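Local coordinates for protein glycosyl hydrolase, family 38 (Enterococcus faecalis, PDB 5KBP) that probably hydrolyses alpha-mannosidic linkages as a metal-binding glycoside hydrolase of family 38, at residues 828-833 against 845-851; 716-720 against 793-797. One frame throughout, in Å; residues are numbered along the deposited sequence.

Contact 1: residues 828-833 against 845-851; sequences PIGWTA and VRGFNLT
At the edge of the F848 ring, near its plane, sits the methyl of T832, CG2 lying 3.8 Å from CE1, while the G830 carbonyl oxygen approaches the same ring obliquely. The F848 CG stands between its backbone N and carbonyl carbon (chi1 69°), which carries the ring back over glycine G830, CE1 lying 3.8 Å from G830 CA. W831 lies on the opposite side of the sheet: one face of its indole takes CG2 of its own strand neighbour I829, and G847 CA meets the ring obliquely, 4.1 Å from CE3. These strands form an antiparallel beta hairpin in the C-terminal beta sandwich domain. G830 and F848 are a hydrogen-bonded pair; F848 N donates to G830 O at 2.9 Å, lying in the plane of that carbonyl. A classic beta bulge follows, T832 and A833 both facing R846; R846 O accepts from T832 N at 3.1 Å and weakly from A833 N. The R846 guanidinium runs past A833 CB to a salt bridge with E101, which also binds T832 OG1. Beyond the strands L850 N bonds P828 O, and N849 OD1 takes T851 N at 2.8 Å in an Asx turn.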
ATOM      1  N   PRO A 828      40.492   0.702 -10.327  1.00 64.03           N
ATOM      2  CA  PRO A 828      39.718   0.802  -9.071  1.00 61.15           C
ATOM      3  C   PRO A 828      38.587   1.820  -9.164  1.00 62.27           C
ATOM      4  O   PRO A 828      38.610   2.903  -8.567  1.00 51.48           O
ATOM      5  CB  PRO A 828      40.794   1.205  -8.059  1.00 57.44           C
ATOM      6  CG  PRO A 828      41.749   2.029  -8.864  1.00 60.40           C
ATOM      7  CD  PRO A 828      41.780   1.414 -10.242  1.00 58.88           C
ATOM      8  N   ILE A 829      37.554   1.465  -9.926  1.00 60.79           N
ATOM      9  CA  ILE A 829      36.434   2.355 -10.203  1.00 58.40           C
ATOM     10  C   ILE A 829      35.135   1.623  -9.904  1.00 58.06           C
ATOM     11  O   ILE A 829      35.000   0.429 -10.188  1.00 50.59           O
ATOM     12  CB  ILE A 829      36.453   2.844 -11.668  1.00 53.39           C
ATOM     13  CG1 ILE A 829      37.784   3.524 -11.987  1.00 59.26           C
ATOM     14  CG2 ILE A 829      35.297   3.793 -11.937  1.00 49.38           C
ATOM     15  CD1 ILE A 829      37.953   3.880 -13.445  1.00 68.85           C
ATOM     16  N   GLY A 830      34.177   2.346  -9.319  1.00 53.01           N
ATOM     17  CA  GLY A 830      32.826   1.848  -9.152  1.00 46.20           C
ATOM     18  C   GLY A 830      31.905   2.504 -10.157  1.00 51.42           C
ATOM     19  O   GLY A 830      31.883   3.731 -10.294  1.00 56.52           O
ATOM     20  N   TRP A 831      31.149   1.676 -10.874  1.00 51.71           N
ATOM     21  CA  TRP A 831      30.235   2.127 -11.914  1.00 49.64           C
ATOM     22  C   TRP A 831      28.809   1.994 -11.399  1.00 52.20           C
ATOM     23  O   TRP A 831      28.389   0.900 -11.007  1.00 58.50           O
ATOM     24  CB  TRP A 831      30.436   1.324 -13.199  1.00 51.15           C
ATOM     25  CG  TRP A 831      31.851   1.365 -13.684  1.00 54.99           C
ATOM     26  CD1 TRP A 831      32.836   0.459 -13.421  1.00 55.28           C
ATOM     27  CD2 TRP A 831      32.446   2.377 -14.506  1.00 48.99           C
ATOM     28  NE1 TRP A 831      34.005   0.840 -14.034  1.00 53.87           N
ATOM     29  CE2 TRP A 831      33.792   2.015 -14.706  1.00 49.84           C
ATOM     30  CE3 TRP A 831      31.969   3.553 -15.095  1.00 42.93           C
ATOM     31  CZ2 TRP A 831      34.667   2.784 -15.469  1.00 52.19           C
ATOM     32  CZ3 TRP A 831      32.840   4.316 -15.852  1.00 42.74           C
ATOM     33  CH2 TRP A 831      34.172   3.928 -16.033  1.00 50.14           C
ATOM     34  N   THR A 832      28.067   3.104 -11.404  1.00 48.90           N
ATOM     35  CA  THR A 832      26.787   3.176 -10.716  1.00 50.41           C
ATOM     36  C   THR A 832      25.591   3.485 -11.605  1.00 51.16           C
ATOM     37  O   THR A 832      24.461   3.212 -11.188  1.00 55.57           O
ATOM     38  CB  THR A 832      26.837   4.234  -9.600  1.00 48.51           C
ATOM     39  OG1 THR A 832      27.137   5.515 -10.165  1.00 53.78           O
ATOM     40  CG2 THR A 832      27.899   3.875  -8.573  1.00 42.79           C
ATOM     41  N   ALA A 833      25.788   4.044 -12.799  1.00 47.05           N
ATOM     42  CA  ALA A 833      24.648   4.463 -13.603  1.00 47.68           C
ATOM     43  C   ALA A 833      24.950   4.334 -15.088  1.00 51.52           C
ATOM     44  O   ALA A 833      26.026   4.720 -15.550  1.00 58.43           O
ATOM     45  CB  ALA A 833      24.247   5.909 -13.286  1.00 40.51           C
ATOM     46  N   VAL A 845      26.423   8.004 -18.408  1.00 41.46           N
ATOM     47  CA  VAL A 845      27.171   7.009 -17.650  1.00 44.94           C
ATOM     48  C   VAL A 845      27.875   7.717 -16.502  1.00 51.00           C
ATOM     49  O   VAL A 845      28.462   8.787 -16.692  1.00 55.88           O
ATOM     50  CB  VAL A 845      28.190   6.262 -18.535  1.00 52.48           C
ATOM     51  CG1 VAL A 845      28.926   5.205 -17.727  1.00 57.42           C
ATOM     52  CG2 VAL A 845      27.499   5.640 -19.738  1.00 46.11           C
ATOM     53  N   ARG A 846      27.816   7.126 -15.312  1.00 41.54           N
ATOM     54  CA  ARG A 846      28.432   7.715 -14.134  1.00 47.68           C
ATOM     55  C   ARG A 846      29.241   6.674 -13.378  1.00 49.28           C
ATOM     56  O   ARG A 846      28.782   5.548 -13.160  1.00 48.19           O
ATOM     57  CB  ARG A 846      27.382   8.334 -13.203  1.00 48.21           C
ATOM     58  CG  ARG A 846      27.953   8.858 -11.891  1.00 43.77           C
ATOM     59  CD  ARG A 846      27.052   9.906 -11.250  1.00 39.48           C
ATOM     60  NE  ARG A 846      25.649   9.504 -11.244  1.00 44.12           N
ATOM     61  CZ  ARG A 846      24.721  10.025 -12.041  1.00 49.48           C
ATOM     62  NH1 ARG A 846      23.468   9.599 -11.973  1.00 34.31           N
ATOM     63  NH2 ARG A 846      25.045  10.976 -12.907  1.00 35.21           N
ATOM     64  N   GLY A 847      30.454   7.065 -12.984  1.00 48.49           N
ATOM     65  CA  GLY A 847      31.285   6.265 -12.111  1.00 47.19           C
ATOM     66  C   GLY A 847      32.013   7.160 -11.126  1.00 50.40           C
ATOM     67  O   GLY A 847      31.883   8.385 -11.165  1.00 53.64           O
ATOM     68  N   PHE A 848      32.786   6.534 -10.242  1.00 46.63           N
ATOM     69  CA  PHE A 848      33.542   7.305  -9.266  1.00 44.55           C
ATOM     70  C   PHE A 848      34.831   6.581  -8.916  1.00 46.39           C
ATOM     71  O   PHE A 848      34.911   5.351  -8.975  1.00 52.35           O
ATOM     72  CB  PHE A 848      32.721   7.580  -7.999  1.00 41.57           C
ATOM     73  CG  PHE A 848      32.450   6.360  -7.163  1.00 49.84           C
ATOM     74  CD1 PHE A 848      31.500   5.432  -7.553  1.00 51.76           C
ATOM     75  CD2 PHE A 848      33.132   6.156  -5.974  1.00 51.08           C
ATOM     76  CE1 PHE A 848      31.243   4.313  -6.780  1.00 49.96           C
ATOM     77  CE2 PHE A 848      32.879   5.042  -5.196  1.00 53.68           C
ATOM     78  CZ  PHE A 848      31.934   4.119  -5.600  1.00 53.23           C
ATOM     79  N   ASN A 849      35.843   7.364  -8.550  1.00 50.61           N
ATOM     80  CA  ASN A 849      37.129   6.819  -8.142  1.00 53.14           C
ATOM     81  C   ASN A 849      37.024   6.229  -6.742  1.00 55.60           C
ATOM     82  O   ASN A 849      36.459   6.851  -5.835  1.00 63.28           O
ATOM     83  CB  ASN A 849      38.201   7.909  -8.178  1.00 57.27           C
ATOM     84  CG  ASN A 849      39.612   7.354  -8.095  1.00 58.26           C
ATOM     85  OD1 ASN A 849      39.827   6.212  -7.683  1.00 55.42           O
ATOM     86  ND2 ASN A 849      40.586   8.168  -8.480  1.00 57.35           N
ATOM     87  N   LEU A 850      37.568   5.028  -6.568  1.00 52.98           N
ATOM     88  CA  LEU A 850      37.578   4.365  -5.273  1.00 51.41           C
ATOM     89  C   LEU A 850      38.795   4.723  -4.429  1.00 55.50           C
ATOM     90  O   LEU A 850      38.784   4.472  -3.219  1.00 55.40           O
ATOM     91  CB  LEU A 850      37.524   2.844  -5.460  1.00 53.64           C
ATOM     92  CG  LEU A 850      36.273   2.251  -6.112  1.00 54.22           C
ATOM     93  CD1 LEU A 850      36.514   0.806  -6.520  1.00 49.55           C
ATOM     94  CD2 LEU A 850      35.090   2.344  -5.164  1.00 52.77           C
ATOM     95  N   THR A 851      39.830   5.305  -5.026  1.00 59.64           N
ATOM     96  CA  THR A 851      41.096   5.558  -4.353  1.00 63.84           C
ATOM     97  C   THR A 851      41.329   7.058  -4.197  1.00 57.76           C
ATOM     98  O   THR A 851      40.549   7.892  -4.668  1.00 54.21           O
ATOM     99  CB  THR A 851      42.253   4.916  -5.122  1.00 68.79           C
ATOM    100  OG1 THR A 851      42.561   5.708  -6.276  1.00 66.04           O
ATOM    101  CG2 THR A 851      41.873   3.523  -5.572  1.00 67.87           C
TER

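Contact 2: residues 716-720 against 793-797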
ATOM      1  N   GLN A 716      27.154   0.426   3.148  1.00 55.80           N
ATOM      2  CA  GLN A 716      26.351   0.199   1.956  1.00 59.72           C
ATOM      3  C   GLN A 716      26.523  -1.234   1.475  1.00 61.04           C
ATOM      4  O   GLN A 716      25.749  -2.120   1.853  1.00 66.49           O
ATOM      5  CB  GLN A 716      26.732   1.189   0.852  1.00 62.03           C
ATOM      6  CG  GLN A 716      26.053   2.546   0.964  1.00 73.61           C
ATOM      7  CD  GLN A 716      24.669   2.560   0.342  1.00 84.54           C
ATOM      8  OE1 GLN A 716      24.480   2.112  -0.789  1.00 91.77           O
ATOM      9  NE2 GLN A 716      23.692   3.074   1.082  1.00 76.76           N
ATOM     10  N   ALA A 717      27.543  -1.475   0.655  1.00 55.77           N
ATOM     11  CA  ALA A 717      27.727  -2.774   0.023  1.00 51.37           C
ATOM     12  C   ALA A 717      28.738  -3.665   0.730  1.00 52.59           C
ATOM     13  O   ALA A 717      28.649  -4.890   0.603  1.00 45.14           O
ATOM     14  CB  ALA A 717      28.151  -2.598  -1.439  1.00 46.84           C
ATOM     15  N   PHE A 718      29.688  -3.101   1.473  1.00 56.43           N
ATOM     16  CA  PHE A 718      30.746  -3.918   2.056  1.00 54.91           C
ATOM     17  C   PHE A 718      31.406  -3.183   3.215  1.00 53.46           C
ATOM     18  O   PHE A 718      31.169  -1.996   3.450  1.00 50.33           O
ATOM     19  CB  PHE A 718      31.791  -4.301   1.002  1.00 47.78           C
ATOM     20  CG  PHE A 718      32.409  -3.122   0.304  1.00 52.90           C
ATOM     21  CD1 PHE A 718      33.477  -2.445   0.871  1.00 54.71           C
ATOM     22  CD2 PHE A 718      31.926  -2.691  -0.922  1.00 52.26           C
ATOM     23  CE1 PHE A 718      34.046  -1.359   0.235  1.00 52.80           C
ATOM     24  CE2 PHE A 718      32.493  -1.607  -1.564  1.00 51.64           C
ATOM     25  CZ  PHE A 718      33.555  -0.941  -0.984  1.00 55.39           C
ATOM     26  N   VAL A 719      32.250  -3.922   3.933  1.00 54.57           N
ATOM     27  CA  VAL A 719      33.132  -3.388   4.966  1.00 55.84           C
ATOM     28  C   VAL A 719      34.421  -4.201   4.928  1.00 55.53           C
ATOM     29  O   VAL A 719      34.391  -5.417   4.707  1.00 62.27           O
ATOM     30  CB  VAL A 719      32.472  -3.433   6.362  1.00 54.37           C
ATOM     31  CG1 VAL A 719      32.003  -4.840   6.691  1.00 56.46           C
ATOM     32  CG2 VAL A 719      33.432  -2.928   7.424  1.00 51.01           C
ATOM     33  N   ASN A 720      35.556  -3.531   5.127  1.00 52.23           N
ATOM     34  CA  ASN A 720      36.859  -4.155   4.944  1.00 47.06           C
ATOM     35  C   ASN A 720      37.773  -3.866   6.126  1.00 52.64           C
ATOM     36  O   ASN A 720      37.722  -2.783   6.716  1.00 58.73           O
ATOM     37  CB  ASN A 720      37.519  -3.669   3.647  1.00 42.94           C
ATOM     38  CG  ASN A 720      38.931  -4.192   3.474  1.00 50.33           C
ATOM     39  OD1 ASN A 720      39.897  -3.553   3.889  1.00 52.98           O
ATOM     40  ND2 ASN A 720      39.058  -5.363   2.861  1.00 55.33           N
ATOM     41  N   TYR A 793      36.099  -4.906  -3.884  1.00 51.23           N
ATOM     42  CA  TYR A 793      34.992  -3.958  -3.813  1.00 57.47           C
ATOM     43  C   TYR A 793      34.150  -4.008  -5.080  1.00 60.43           C
ATOM     44  O   TYR A 793      32.916  -3.950  -5.017  1.00 57.26           O
ATOM     45  CB  TYR A 793      35.519  -2.540  -3.584  1.00 52.12           C
ATOM     46  CG  TYR A 793      36.277  -2.337  -2.289  1.00 46.02           C
ATOM     47  CD1 TYR A 793      36.304  -3.320  -1.306  1.00 45.01           C
ATOM     48  CD2 TYR A 793      36.954  -1.152  -2.046  1.00 50.73           C
ATOM     49  CE1 TYR A 793      36.993  -3.129  -0.126  1.00 49.49           C
ATOM     50  CE2 TYR A 793      37.644  -0.951  -0.869  1.00 50.72           C
ATOM     51  CZ  TYR A 793      37.661  -1.942   0.087  1.00 52.64           C
ATOM     52  OH  TYR A 793      38.347  -1.743   1.260  1.00 54.70           O
ATOM     53  N   GLN A 794      34.802  -4.114  -6.241  1.00 63.14           N
ATOM     54  CA  GLN A 794      34.075  -4.187  -7.505  1.00 65.78           C
ATOM     55  C   GLN A 794      33.228  -5.452  -7.577  1.00 66.99           C
ATOM     56  O   GLN A 794      32.055  -5.406  -7.964  1.00 65.98           O
ATOM     57  CB  GLN A 794      35.056  -4.124  -8.676  1.00 55.06           C
ATOM     58  CG  GLN A 794      35.755  -2.782  -8.838  1.00 55.84           C
ATOM     59  CD  GLN A 794      36.692  -2.751 -10.031  1.00 57.65           C
ATOM     60  OE1 GLN A 794      37.524  -3.641 -10.205  1.00 68.81           O
ATOM     61  NE2 GLN A 794      36.553  -1.727 -10.865  1.00 48.18           N
ATOM     62  N   GLN A 795      33.811  -6.596  -7.210  1.00 61.45           N
ATOM     63  CA  GLN A 795      33.049  -7.840  -7.196  1.00 66.01           C
ATOM     64  C   GLN A 795      31.965  -7.821  -6.125  1.00 62.06           C
ATOM     65  O   GLN A 795      30.949  -8.511  -6.262  1.00 56.15           O
ATOM     66  CB  GLN A 795      33.987  -9.030  -6.987  1.00 69.52           C
ATOM     67  CG  GLN A 795      34.955  -9.269  -8.137  1.00 66.47           C
ATOM     68  N   ALA A 796      32.162  -7.043  -5.058  1.00 55.34           N
ATOM     69  CA  ALA A 796      31.099  -6.866  -4.074  1.00 53.01           C
ATOM     70  C   ALA A 796      29.931  -6.092  -4.668  1.00 56.88           C
ATOM     71  O   ALA A 796      28.766  -6.426  -4.423  1.00 54.09           O
ATOM     72  CB  ALA A 796      31.642  -6.159  -2.832  1.00 56.57           C
ATOM     73  N   TYR A 797      30.223  -5.049  -5.453  1.00 52.16           N
ATOM     74  CA  TYR A 797      29.173  -4.382  -6.214  1.00 50.88           C
ATOM     75  C   TYR A 797      28.550  -5.331  -7.227  1.00 56.58           C
ATOM     76  O   TYR A 797      27.334  -5.309  -7.451  1.00 58.45           O
ATOM     77  CB  TYR A 797      29.736  -3.154  -6.932  1.00 53.32           C
ATOM     78  CG  TYR A 797      30.257  -2.064  -6.025  1.00 56.38           C
ATOM     79  CD1 TYR A 797      29.581  -1.710  -4.866  1.00 57.52           C
ATOM     80  CD2 TYR A 797      31.426  -1.384  -6.335  1.00 53.74           C
ATOM     81  CE1 TYR A 797      30.060  -0.708  -4.039  1.00 48.40           C
ATOM     82  CE2 TYR A 797      31.912  -0.383  -5.517  1.00 52.71           C
ATOM     83  CZ  TYR A 797      31.225  -0.048  -4.370  1.00 47.91           C
ATOM     84  OH  TYR A 797      31.706   0.947  -3.552  1.00 48.36           O
TER
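F718 and Y793 make the central aromatic contact, an offset stack with centroids 4.1 Å apart and planes inclined by 17°. The F718 ring is slid so that its CE1 lies over the centre of the tyrosine ring, and its CZ comes within 3.3 Å of Y793 CG. F718 holds CG between its backbone N and carbonyl carbon (chi1 56°), a setting that directs the ring from the strand to the helix. Y797, one helical turn after Y793, brings its OH to the edge of the same phenylalanine, near the F718 plane and 3.3 Å from CE2; the two rings themselves are obliquely related, their planes at 59°.

Two alanine methyls pack against the rings. A796 CB approaches F718 CD2 at 4.0 Å, and A717 CB reaches CE1 of Y797 at 3.7 Å.

Polar groups border the cluster but find their partners outside the two segments. The Y793 hydroxyl touches N720 CB at 3.2 Å and is hydrogen-bonded to E688; that of Y797 is bonded to D690, on the same strand 686-690. The N720 amide, its plane steeply inclined to the Y793 ring, bonds through ND2 to T729 and H783.

F718, Y793 and Y797 thus form an aromatic cluster that packs helix 789-799 on one face of the large antiparallel sheet containing strand 718-722, a helix-on-sheet packing.

In the fold
The centres of contacts 1 and 2 lie about 13 Å apart, and helix 789-799 is common to the surroundings of both. It supplies one side of contact 2 and borders contact 1, where its residues F790 and Y797 touch the hairpin. The two meet directly: Q794 NE2 lies 2.7 Å from I829 O, probably a hydrogen bond, and the Y797 OH packs against F848 CZ at 3.8 Å. Along the chain they come in series, 716-720 with 793-797 closing before 828-833 pairs with 845-851. The helix therefore joins the nine-stranded antiparallel sheet containing strand 718-722 to the five-stranded sheet of the C-terminal beta sandwich domain, both contacts being buried within the chain.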